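Local coordinates for protein UDP-N-acetylenolpyruvoylglucosamine reductase (Listeria monocytogenes, PDB 3TX1) that probably reduces UDP-N-acetyl-3-O-(1-carboxyvinyl)-glucosamine to UDP-N-acetylmuramate with NADPH and a bound FAD, a step of peptidoglycan biosynthesis, at residues A119-A129 / A143-A153; V168-Q177 / N202-L212. All coordinates share one frame; numbering follows the deposited sequence.

Contact 1: residues A119-A129 / A143-A153. With FAD (flavin-adenine dinucleotide), chain B.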
loop_
_atom_site.group_PDB
_atom_site.type_symbol
_atom_site.label_atom_id
_atom_site.label_comp_id
_atom_site.label_asym_id
_atom_site.label_seq_id
_atom_site.Cartn_x
_atom_site.Cartn_y
_atom_site.Cartn_z
ATOM N N ALA A 119 14.825 6.060 -3.841
ATOM C CA ALA A 119 14.443 5.052 -2.845
ATOM C C ALA A 119 13.982 3.771 -3.501
ATOM O O ALA A 119 13.274 3.815 -4.504
ATOM C CB ALA A 119 13.332 5.587 -1.960
ATOM N N MET A 120 14.366 2.640 -2.920
ATOM C CA MET A 120 13.960 1.339 -3.425
ATOM C C MET A 120 12.488 1.031 -3.090
ATOM O O MET A 120 11.914 1.639 -2.176
ATOM C CB MET A 120 14.913 0.263 -2.940
ATOM C CG MET A 120 16.156 0.224 -3.789
ATOM S SD MET A 120 17.217 -1.109 -3.263
ATOM C CE MET A 120 18.201 -1.301 -4.738
ATOM N N SER A 121 11.877 0.083 -3.797
ATOM C CA SER A 121 10.439 -0.089 -3.665
ATOM C C SER A 121 9.983 -0.718 -2.369
ATOM O O SER A 121 8.778 -0.724 -2.067
ATOM C CB SER A 121 9.886 -0.851 -4.847
ATOM O OG SER A 121 10.301 -2.185 -4.770
ATOM N N GLY A 122 10.951 -1.220 -1.600
ATOM C CA GLY A 122 10.673 -1.910 -0.339
ATOM C C GLY A 122 10.871 -0.952 0.814
ATOM O O GLY A 122 10.620 -1.296 1.965
ATOM N N ALA A 123 11.343 0.251 0.507
ATOM C CA ALA A 123 11.520 1.281 1.522
ATOM C C ALA A 123 10.164 1.785 1.987
ATOM O O ALA A 123 9.209 1.784 1.224
ATOM C CB ALA A 123 12.355 2.444 0.982
ATOM N N LYS A 124 10.094 2.211 3.239
ATOM C CA LYS A 124 8.872 2.715 3.791
ATOM C C LYS A 124 8.779 4.112 3.359
ATOM O O LYS A 124 9.779 4.819 3.325
ATOM C CB LYS A 124 8.868 2.622 5.304
ATOM C CG LYS A 124 8.511 1.223 5.739
ATOM C CD LYS A 124 8.723 1.009 7.208
ATOM C CE LYS A 124 8.255 -0.395 7.539
ATOM N NZ LYS A 124 8.248 -0.583 9.020
ATOM N N LEU A 125 7.577 4.502 2.968
ATOM C CA LEU A 125 7.369 5.871 2.546
ATOM C C LEU A 125 7.643 6.865 3.678
ATOM O O LEU A 125 8.075 7.964 3.422
ATOM C CB LEU A 125 5.952 6.052 2.049
ATOM C CG LEU A 125 5.638 7.434 1.514
ATOM C CD1 LEU A 125 6.687 7.842 0.497
ATOM C CD2 LEU A 125 4.254 7.474 0.877
ATOM N N ILE A 126 7.392 6.488 4.925
ATOM C CA ILE A 126 7.578 7.414 5.999
ATOM C C ILE A 126 9.060 7.760 6.178
ATOM O O ILE A 126 9.419 8.931 6.423
ATOM C CB ILE A 126 6.906 6.919 7.288
ATOM C CG1 ILE A 126 5.387 7.068 7.135
ATOM C CG2 ILE A 126 7.406 7.730 8.478
ATOM C CD1 ILE A 126 4.529 6.522 8.273
ATOM N N ASP A 127 9.915 6.746 5.995
ATOM C CA ASP A 127 11.375 6.913 6.096
ATOM C C ASP A 127 11.877 7.820 4.981
ATOM O O ASP A 127 12.766 8.631 5.184
ATOM C CB ASP A 127 12.071 5.566 6.057
ATOM C CG ASP A 127 11.487 4.580 7.067
ATOM O OD1 ASP A 127 11.787 3.368 7.009
ATOM O OD2 ASP A 127 10.698 5.008 7.918
ATOM N N THR A 128 11.259 7.719 3.814
ATOM C CA THR A 128 11.654 8.554 2.696
ATOM C C THR A 128 11.279 10.018 2.961
ATOM O O THR A 128 11.998 10.952 2.538
ATOM C CB THR A 128 11.052 8.040 1.381
ATOM O OG1 THR A 128 11.072 6.607 1.397
ATOM C CG2 THR A 128 11.828 8.560 0.180
ATOM N N ALA A 129 10.189 10.241 3.695
ATOM C CA ALA A 129 9.842 11.623 4.021
ATOM C C ALA A 129 10.712 12.158 5.190
ATOM O O ALA A 129 10.864 13.375 5.370
ATOM C CB ALA A 129 8.344 11.767 4.289
ATOM N N ALA A 143 3.664 13.054 2.912
ATOM C CA ALA A 143 3.831 11.633 3.105
ATOM C C ALA A 143 4.505 11.246 4.425
ATOM O O ALA A 143 4.814 10.079 4.668
ATOM C CB ALA A 143 4.585 11.045 1.919
ATOM N N CYS A 144 4.692 12.191 5.319
ATOM C CA CYS A 144 5.357 11.877 6.591
ATOM C C CYS A 144 4.493 10.911 7.428
ATOM O O CYS A 144 4.985 10.271 8.385
ATOM C CB CYS A 144 5.612 13.180 7.365
ATOM S SG CYS A 144 4.086 14.135 7.697
ATOM N N GLY A 145 3.208 10.815 7.068
ATOM C CA GLY A 145 2.291 9.982 7.809
ATOM C C GLY A 145 1.604 8.854 7.060
ATOM O O GLY A 145 0.795 8.169 7.664
ATOM N N ILE A 146 1.942 8.642 5.776
ATOM C CA ILE A 146 1.318 7.624 4.917
ATOM C C ILE A 146 2.088 6.325 5.025
ATOM O O ILE A 146 3.210 6.232 4.546
ATOM C CB ILE A 146 1.326 8.028 3.420
ATOM C CG1 ILE A 146 0.677 9.399 3.182
ATOM C CG2 ILE A 146 0.623 6.979 2.590
ATOM C CD1 ILE A 146 0.736 9.904 1.741
ATOM N N PRO A 147 1.461 5.292 5.596
ATOM C CA PRO A 147 2.059 3.980 5.856
ATOM C C PRO A 147 2.350 3.281 4.561
ATOM O O PRO A 147 1.897 3.748 3.508
ATOM C CB PRO A 147 0.932 3.221 6.574
ATOM C CG PRO A 147 -0.026 4.282 7.048
ATOM C CD PRO A 147 0.032 5.286 5.937
ATOM N N GLY A 148 3.116 2.193 4.604
ATOM C CA GLY A 148 3.352 1.429 3.394
ATOM C C GLY A 148 4.695 1.616 2.726
ATOM O O GLY A 148 5.526 2.408 3.165
ATOM N N SER A 149 4.873 0.884 1.626
ATOM C CA SER A 149 6.120 0.881 0.889
ATOM C C SER A 149 6.107 1.861 -0.268
ATOM O O SER A 149 5.036 2.247 -0.748
ATOM C CB SER A 149 6.353 -0.529 0.301
ATOM O OG SER A 149 5.660 -0.720 -0.949
ATOM N N ILE A 150 7.299 2.162 -0.779
ATOM C CA ILE A 150 7.452 3.030 -1.959
ATOM C C ILE A 150 6.784 2.391 -3.171
ATOM O O ILE A 150 6.148 3.075 -3.971
ATOM C CB ILE A 150 8.933 3.324 -2.280
ATOM C CG1 ILE A 150 9.507 4.295 -1.252
ATOM C CG2 ILE A 150 9.075 3.938 -3.664
ATOM C CD1 ILE A 150 8.857 5.680 -1.232
ATOM N N GLY A 151 6.908 1.074 -3.295
ATOM C CA GLY A 151 6.268 0.399 -4.391
ATOM C C GLY A 151 4.779 0.603 -4.351
ATOM O O GLY A 151 4.162 0.767 -5.389
ATOM N N GLY A 152 4.195 0.579 -3.154
ATOM C CA GLY A 152 2.735 0.716 -3.009
ATOM C C GLY A 152 2.367 2.145 -3.319
ATOM O O GLY A 152 1.382 2.425 -4.032
ATOM N N ALA A 153 3.198 3.058 -2.816
ATOM C CA ALA A 153 3.024 4.475 -3.090
ATOM C C ALA A 153 2.954 4.772 -4.592
ATOM O O ALA A 153 2.029 5.462 -5.035
ATOM C CB ALA A 153 4.139 5.290 -2.458
HETATM P PA FAD B . 0.000 -2.721 -0.334
HETATM O O1A FAD B . 0.940 -3.814 0.051
HETATM O O2A FAD B . -1.211 -2.453 0.513
HETATM O O5B FAD B . -0.587 -3.023 -1.790
HETATM C C5B FAD B . -1.048 -1.840 -2.434
HETATM C C4B FAD B . -1.155 -2.012 -3.935
HETATM O O4B FAD B . 0.073 -1.679 -4.561
HETATM C C3B FAD B . -1.503 -3.400 -4.426
HETATM O O3B FAD B . -2.148 -3.225 -5.711
HETATM C C2B FAD B . -0.107 -3.989 -4.632
HETATM O O2B FAD B . 0.026 -5.130 -5.500
HETATM C C1B FAD B . 0.586 -2.812 -5.253
HETATM N N9A FAD B . 2.005 -2.848 -4.946
HETATM C C8A FAD B . 2.587 -2.909 -3.740
HETATM N N7A FAD B . 3.938 -2.825 -3.898
HETATM C C5A FAD B . 4.235 -2.696 -5.210
HETATM C C6A FAD B . 5.435 -2.600 -6.081
HETATM N N6A FAD B . 6.710 -2.614 -5.601
HETATM N N1A FAD B . 5.225 -2.490 -7.411
HETATM C C2A FAD B . 4.012 -2.464 -7.947
HETATM N N3A FAD B . 2.886 -2.582 -7.242
HETATM C C4A FAD B . 2.933 -2.702 -5.896
HETATM N N1 FAD B . -2.976 6.300 1.306
HETATM C C2 FAD B . -2.914 7.585 0.879
HETATM O O2 FAD B . -2.773 7.818 -0.333
HETATM N N3 FAD B . -2.959 8.651 1.690
HETATM C C4 FAD B . -3.106 8.560 3.004
HETATM O O4 FAD B . -3.184 9.580 3.727
HETATM C C4X FAD B . -3.183 7.195 3.544
HETATM N N5 FAD B . -3.323 7.010 4.853
HETATM C C5X FAD B . -3.400 5.787 5.397
HETATM C C6 FAD B . -3.526 5.682 6.773
HETATM C C7 FAD B . -3.580 4.451 7.373
HETATM C C7M FAD B . -3.734 4.352 8.868
HETATM C C8 FAD B . -3.486 3.260 6.499
HETATM C C8M FAD B . -3.548 1.890 7.069
HETATM C C9 FAD B . -3.358 3.367 5.140
HETATM C C9A FAD B . -3.317 4.604 4.546
HETATM N N10 FAD B . -3.164 4.748 3.145
HETATM C C10 FAD B . -3.101 6.050 2.616
HETATM C "C1'" FAD B . -3.110 3.559 2.274
HETATM C "C2'" FAD B . -1.692 3.081 2.062
HETATM O "O2'" FAD B . -0.833 3.629 3.059
HETATM C "C3'" FAD B . -1.157 3.525 0.714
HETATM O "O3'" FAD B . -2.088 3.069 -0.260
HETATM C "C4'" FAD B . 0.214 2.901 0.471
HETATM O "O4'" FAD B . 0.969 3.652 -0.491
HETATM C "C5'" FAD B . 0.135 1.432 0.095
HETATM O "O5'" FAD B . 1.380 0.859 0.417
HETATM P P FAD B . 1.636 -0.694 0.563
HETATM O O1P FAD B . 3.098 -0.855 0.351
HETATM O O2P FAD B . 1.018 -1.046 1.873
HETATM O O3P FAD B . 0.792 -1.361 -0.574
HETATM O O HOH W 1 5.485 4.607 4.932
#
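Ala119, at the end of strand 116-120, sets its CB against Ile150 CG1, one of several groups that pack against this isoleucine. A type I turn from Met120 to Ala123 then brings the chain past the start of helix 150-156. Ser121 O accepts from Gly151 N at 2.9 Å, with the donor 16° off the carbonyl plane, and two residues on Ala123 O takes Ile150 N at 2.8 Å. Lys124 forms a single bridge with Ser149; both are N-cap residues, so two helices begin side by side. The next bond runs the other way, from Leu125 N to Gly148 O (2.9 Å, 170° at the hydrogen). A water accepts from Ile126 N and donates to Ile146 O and Gly148 O, tying the first turn of helix 125-134 to the loop.

Leu125 and Ile150 make the largest apolar contributions. With its CG anti to the backbone N (chi1 -177°), Leu125 spreads its two methyls over the other segment: CD1 meets Ile150 CD1 at 3.5 Å, the side chains crossing at about a right angle, while CD2 reaches Ala143, Ile146 and Ala153. Ile126 lays CG1 against the carbonyls of Cys144 and Ile146. Thr128 meets Ile150 tip to tip, its OG1 bonded back to Lys124 O, and Ala129 CB rests on Cys144.

Behind this packing the second segment faces the cofactor. Pro147 O accepts from FAD O2' at 2.8 Å, and FAD O1P is gripped by both Ser149 N (2.8 Å) and Ser149 OG, which also caps the helix through Gly152 N. A loop with glycine at Gly148 that runs into a helix N terminus with Gly151 and Gly152, beside the pyrophosphate, is one of the cofactor-binding elements of this PCMH-type FAD domain.

Contact 2: residues V168-Q177 / N202-L212; sequences VLEAATVLTQ and NYIVLDATFSL. With FAD (flavin-adenine dinucleotide), chain B.
Leu169 to Leu175 and Ile204 to Ser211 pair as strands of an antiparallel sheet, their directions 159° apart, with two classic beta bulges in the ladder. At one bulge Glu170 and Ala171 both face Thr209, whose carbonyl O accepts from both backbone N atoms. At the other, Leu206 and Asp207 face Thr173: Leu206 N reaches Thr173 O at 2.7 Å, whereas the bond from Asp207 N is weak.

The close packing lies in the middle and toward Tyr203. Val174 CG1 comes obliquely to the Tyr203 ring, its side chain at about a right angle to the tyrosine. Leu175 sets CG against Leu206 CD1 at 3.5 Å; Ala67, Gln68 and Val71 of helix 64-76 pack on Leu175, and Ile64 on Leu206. On the face of Ala172 and Ala208, Leu154 of helix 150-156 packs against both alanines.

The loose side is where the strands part, at solvent-exposed Gln177 and Asn202. The Val168 end is held, by Ser211 N to Val168 O (3.0 Å) as well as by Leu212 CD2 against Val168 CB. One polar link there joins two partly exposed residues: Ser211 OG donates to Glu170 OE1 at 2.6 Å from above the carboxylate plane, helped by the Glu170 bend at chi2 (65°).

By its backbone strand 204-214 also reads the FAD adenine: Val205 N donates to FAD N1A at 3.0 Å, and FAD N6A donates to Val205 O at 3.1 Å.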
loop_
_atom_site.group_PDB
_atom_site.type_symbol
_atom_site.label_atom_id
_atom_site.label_comp_id
_atom_site.label_asym_id
_atom_site.label_seq_id
_atom_site.Cartn_x
_atom_site.Cartn_y
_atom_site.Cartn_z
ATOM N N VAL A 168 5.563 14.818 -7.373
ATOM C CA VAL A 168 7.017 14.844 -7.368
ATOM C C VAL A 168 7.744 13.632 -7.899
ATOM O O VAL A 168 8.976 13.526 -7.721
ATOM C CB VAL A 168 7.611 15.188 -5.990
ATOM C CG1 VAL A 168 7.482 16.666 -5.721
ATOM C CG2 VAL A 168 7.003 14.319 -4.895
ATOM N N LEU A 169 7.039 12.754 -8.577
ATOM C CA LEU A 169 7.678 11.581 -9.125
ATOM C C LEU A 169 8.514 11.966 -10.304
ATOM O O LEU A 169 7.977 12.422 -11.271
ATOM C CB LEU A 169 6.628 10.612 -9.583
ATOM C CG LEU A 169 7.033 9.158 -9.704
ATOM C CD1 LEU A 169 8.216 8.807 -8.851
ATOM C CD2 LEU A 169 5.820 8.383 -9.285
ATOM N N GLU A 170 9.821 11.765 -10.230
ATOM C CA GLU A 170 10.669 12.120 -11.342
ATOM C C GLU A 170 10.817 10.917 -12.292
ATOM O O GLU A 170 10.476 10.980 -13.483
ATOM C CB GLU A 170 12.059 12.487 -10.847
ATOM C CG GLU A 170 13.096 12.660 -11.945
ATOM C CD GLU A 170 12.813 13.824 -12.873
ATOM O OE1 GLU A 170 11.945 14.671 -12.544
ATOM O OE2 GLU A 170 13.456 13.865 -13.949
ATOM N N ALA A 171 11.340 9.823 -11.740
ATOM C CA ALA A 171 11.646 8.624 -12.488
ATOM C C ALA A 171 11.419 7.387 -11.621
ATOM O O ALA A 171 11.411 7.457 -10.390
ATOM C CB ALA A 171 13.097 8.683 -12.941
ATOM N N ALA A 172 11.266 6.247 -12.283
ATOM C CA ALA A 172 11.096 4.975 -11.605
ATOM C C ALA A 172 11.761 3.840 -12.372
ATOM O O ALA A 172 11.798 3.844 -13.620
ATOM C CB ALA A 172 9.625 4.675 -11.434
ATOM N N THR A 173 12.305 2.885 -11.615
ATOM C CA THR A 173 12.825 1.666 -12.212
ATOM C C THR A 173 11.767 0.595 -12.011
ATOM O O THR A 173 11.299 0.370 -10.903
ATOM C CB THR A 173 14.108 1.173 -11.554
ATOM O OG1 THR A 173 15.057 2.231 -11.533
ATOM C CG2 THR A 173 14.680 -0.006 -12.348
ATOM N N VAL A 174 11.456 -0.114 -13.069
ATOM C CA VAL A 174 10.382 -1.039 -13.023
ATOM C C VAL A 174 10.643 -2.372 -13.762
ATOM O O VAL A 174 11.584 -2.487 -14.554
ATOM C CB VAL A 174 9.191 -0.273 -13.611
ATOM C CG1 VAL A 174 8.475 -1.035 -14.710
ATOM C CG2 VAL A 174 8.281 0.225 -12.519
ATOM N N LEU A 175 9.824 -3.379 -13.466
ATOM C CA LEU A 175 9.854 -4.651 -14.172
ATOM C C LEU A 175 8.549 -4.871 -14.880
ATOM O O LEU A 175 7.473 -4.790 -14.297
ATOM C CB LEU A 175 10.129 -5.845 -13.250
ATOM C CG LEU A 175 11.528 -6.033 -12.602
ATOM C CD1 LEU A 175 11.650 -7.433 -12.015
ATOM C CD2 LEU A 175 12.697 -5.794 -13.543
ATOM N N THR A 176 8.646 -5.142 -16.163
ATOM C CA THR A 176 7.472 -5.463 -16.945
ATOM C C THR A 176 7.074 -6.894 -16.587
ATOM O O THR A 176 7.851 -7.646 -15.975
ATOM C CB THR A 176 7.757 -5.335 -18.443
ATOM O OG1 THR A 176 8.641 -6.381 -18.852
ATOM C CG2 THR A 176 8.408 -3.990 -18.749
ATOM N N GLN A 177 5.867 -7.281 -16.974
ATOM C CA GLN A 177 5.377 -8.618 -16.648
ATOM C C GLN A 177 6.252 -9.737 -17.188
ATOM O O GLN A 177 6.208 -10.863 -16.678
ATOM C CB GLN A 177 3.932 -8.797 -17.094
ATOM C CG GLN A 177 2.895 -8.161 -16.173
ATOM C CD GLN A 177 1.476 -8.639 -16.491
ATOM O OE1 GLN A 177 1.207 -9.168 -17.578
ATOM N NE2 GLN A 177 0.567 -8.465 -15.539
ATOM N N ASN A 202 0.689 -2.711 -15.374
ATOM C CA ASN A 202 1.129 -3.655 -14.337
ATOM C C ASN A 202 2.625 -3.797 -14.037
ATOM O O ASN A 202 3.152 -4.913 -13.948
ATOM C CB ASN A 202 0.556 -5.008 -14.751
ATOM C CG ASN A 202 -0.890 -4.911 -15.171
ATOM O OD1 ASN A 202 -1.496 -3.838 -15.111
ATOM N ND2 ASN A 202 -1.453 -6.027 -15.609
ATOM N N TYR A 203 3.291 -2.658 -13.858
ATOM C CA TYR A 203 4.720 -2.631 -13.580
ATOM C C TYR A 203 5.058 -2.973 -12.144
ATOM O O TYR A 203 4.307 -2.619 -11.249
ATOM C CB TYR A 203 5.284 -1.261 -13.900
ATOM C CG TYR A 203 5.223 -0.884 -15.373
ATOM C CD1 TYR A 203 5.536 -1.806 -16.382
ATOM C CD2 TYR A 203 4.933 0.417 -15.755
ATOM C CE1 TYR A 203 5.519 -1.439 -17.718
ATOM C CE2 TYR A 203 4.913 0.784 -17.089
ATOM C CZ TYR A 203 5.206 -0.136 -18.066
ATOM O OH TYR A 203 5.180 0.281 -19.385
ATOM N N ILE A 204 6.153 -3.704 -11.932
ATOM C CA ILE A 204 6.653 -3.981 -10.568
ATOM C C ILE A 204 7.704 -2.909 -10.284
ATOM O O ILE A 204 8.762 -2.873 -10.889
ATOM C CB ILE A 204 7.288 -5.388 -10.381
ATOM C CG1 ILE A 204 6.256 -6.513 -10.475
ATOM C CG2 ILE A 204 7.965 -5.505 -9.017
ATOM C CD1 ILE A 204 5.981 -7.027 -11.873
ATOM N N VAL A 205 7.392 -2.006 -9.388
ATOM C CA VAL A 205 8.314 -0.942 -9.087
ATOM C C VAL A 205 9.492 -1.491 -8.317
ATOM O O VAL A 205 9.281 -2.215 -7.343
ATOM C CB VAL A 205 7.605 0.097 -8.200
ATOM C CG1 VAL A 205 8.547 1.235 -7.782
ATOM C CG2 VAL A 205 6.355 0.594 -8.920
ATOM N N LEU A 206 10.710 -1.160 -8.753
ATOM C CA LEU A 206 11.933 -1.504 -8.017
ATOM C C LEU A 206 12.556 -0.322 -7.236
ATOM O O LEU A 206 13.051 -0.499 -6.130
ATOM C CB LEU A 206 12.958 -2.150 -8.912
ATOM C CG LEU A 206 12.507 -3.480 -9.490
ATOM C CD1 LEU A 206 13.509 -3.942 -10.527
ATOM C CD2 LEU A 206 12.346 -4.524 -8.404
ATOM N N ASP A 207 12.577 0.867 -7.820
ATOM C CA ASP A 207 13.013 2.056 -7.079
ATOM C C ASP A 207 12.398 3.302 -7.686
ATOM O O ASP A 207 11.924 3.269 -8.822
ATOM C CB ASP A 207 14.537 2.153 -6.896
ATOM C CG ASP A 207 15.282 2.263 -8.210
ATOM O OD1 ASP A 207 16.239 1.473 -8.458
ATOM O OD2 ASP A 207 14.884 3.124 -9.014
ATOM N N ALA A 208 12.361 4.374 -6.906
ATOM C CA ALA A 208 11.731 5.615 -7.352
ATOM C C ALA A 208 12.614 6.864 -7.150
ATOM O O ALA A 208 13.415 6.928 -6.195
ATOM C CB ALA A 208 10.385 5.787 -6.658
ATOM N N THR A 209 12.475 7.829 -8.064
ATOM C CA THR A 209 13.230 9.094 -8.002
ATOM C C THR A 209 12.282 10.272 -7.886
ATOM O O THR A 209 11.466 10.522 -8.786
ATOM C CB THR A 209 14.060 9.380 -9.272
ATOM O OG1 THR A 209 15.038 8.362 -9.484
ATOM C CG2 THR A 209 14.790 10.676 -9.106
ATOM N N PHE A 210 12.401 11.008 -6.786
ATOM C CA PHE A 210 11.570 12.194 -6.577
ATOM C C PHE A 210 12.360 13.503 -6.782
ATOM O O PHE A 210 13.457 13.666 -6.222
ATOM C CB PHE A 210 11.004 12.164 -5.178
ATOM C CG PHE A 210 10.418 10.844 -4.777
ATOM C CD1 PHE A 210 11.142 9.975 -3.968
ATOM C CD2 PHE A 210 9.117 10.499 -5.144
ATOM C CE1 PHE A 210 10.600 8.770 -3.553
ATOM C CE2 PHE A 210 8.563 9.298 -4.737
ATOM C CZ PHE A 210 9.309 8.437 -3.942
ATOM N N SER A 211 11.821 14.404 -7.612
ATOM C CA SER A 211 12.411 15.733 -7.893
ATOM C C SER A 211 12.029 16.750 -6.809
ATOM O O SER A 211 10.973 17.381 -6.893
ATOM C CB SER A 211 11.892 16.265 -9.221
ATOM O OG SER A 211 12.656 15.813 -10.306
ATOM N N LEU A 212 12.853 16.966 -5.809
ATOM C CA LEU A 212 12.457 17.908 -4.789
ATOM C C LEU A 212 13.114 19.273 -4.938
ATOM O O LEU A 212 13.907 19.498 -5.815
ATOM C CB LEU A 212 12.707 17.333 -3.404
ATOM C CG LEU A 212 12.241 15.914 -3.108
ATOM C CD1 LEU A 212 12.481 15.531 -1.669
ATOM C CD2 LEU A 212 10.825 15.633 -3.543
HETATM P PA FAD B . 0.000 -2.721 -0.334
HETATM O O1A FAD B . 0.940 -3.814 0.051
HETATM O O2A FAD B . -1.211 -2.453 0.513
HETATM O O5B FAD B . -0.587 -3.023 -1.790
HETATM C C5B FAD B . -1.048 -1.840 -2.434
HETATM C C4B FAD B . -1.155 -2.012 -3.935
HETATM O O4B FAD B . 0.073 -1.679 -4.561
HETATM C C3B FAD B . -1.503 -3.400 -4.426
HETATM O O3B FAD B . -2.148 -3.225 -5.711
HETATM C C2B FAD B . -0.107 -3.989 -4.632
HETATM O O2B FAD B . 0.026 -5.130 -5.500
HETATM C C1B FAD B . 0.586 -2.812 -5.253
HETATM N N9A FAD B . 2.005 -2.848 -4.946
HETATM C C8A FAD B . 2.587 -2.909 -3.740
HETATM N N7A FAD B . 3.938 -2.825 -3.898
HETATM C C5A FAD B . 4.235 -2.696 -5.210
HETATM C C6A FAD B . 5.435 -2.600 -6.081
HETATM N N6A FAD B . 6.710 -2.614 -5.601
HETATM N N1A FAD B . 5.225 -2.490 -7.411
HETATM C C2A FAD B . 4.012 -2.464 -7.947
HETATM N N3A FAD B . 2.886 -2.582 -7.242
HETATM C C4A FAD B . 2.933 -2.702 -5.896
HETATM N N1 FAD B . -2.976 6.300 1.306
HETATM C C2 FAD B . -2.914 7.585 0.879
HETATM O O2 FAD B . -2.773 7.818 -0.333
HETATM N N3 FAD B . -2.959 8.651 1.690
HETATM C C4 FAD B . -3.106 8.560 3.004
HETATM O O4 FAD B . -3.184 9.580 3.727
HETATM C C4X FAD B . -3.183 7.195 3.544
HETATM N N5 FAD B . -3.323 7.010 4.853
HETATM C C5X FAD B . -3.400 5.787 5.397
HETATM C C6 FAD B . -3.526 5.682 6.773
HETATM C C7 FAD B . -3.580 4.451 7.373
HETATM C C7M FAD B . -3.734 4.352 8.868
HETATM C C8 FAD B . -3.486 3.260 6.499
HETATM C C8M FAD B . -3.548 1.890 7.069
HETATM C C9 FAD B . -3.358 3.367 5.140
HETATM C C9A FAD B . -3.317 4.604 4.546
HETATM N N10 FAD B . -3.164 4.748 3.145
HETATM C C10 FAD B . -3.101 6.050 2.616
HETATM C "C1'" FAD B . -3.110 3.559 2.274
HETATM C "C2'" FAD B . -1.692 3.081 2.062
HETATM O "O2'" FAD B . -0.833 3.629 3.059
HETATM C "C3'" FAD B . -1.157 3.525 0.714
HETATM O "O3'" FAD B . -2.088 3.069 -0.260
HETATM C "C4'" FAD B . 0.214 2.901 0.471
HETATM O "O4'" FAD B . 0.969 3.652 -0.491
HETATM C "C5'" FAD B . 0.135 1.432 0.095
HETATM O "O5'" FAD B . 1.380 0.859 0.417
HETATM P P FAD B . 1.636 -0.694 0.563
HETATM O O1P FAD B . 3.098 -0.855 0.351
HETATM O O2P FAD B . 1.018 -1.046 1.873
HETATM O O3P FAD B . 0.792 -1.361 -0.574
#

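In the fold
Along the chain the two contacts follow in series. After strand 116-120, contact 1 closes a loop of 13 residues that includes the rest of helix 125-134 and strand 137-138, and so places helix 150-156. Contact 2 opens later and closes a 24-residue excursion containing strand 181-185, which pairs with the outer side of strand 169-175. The loops neither nest nor cross, yet they meet in one antiparallel sheet: strand 204-214 lies between 116-120 and 169-175, with Ala119 O to Ala208 N (2.6 Å) and Ser121 N to Leu206 O (2.7 Å) as probable hydrogen bonds. Contact 1 runs along the flavin ring, ribityl and phosphate and touches the adenine amino group; contact 2 bonds the adenine.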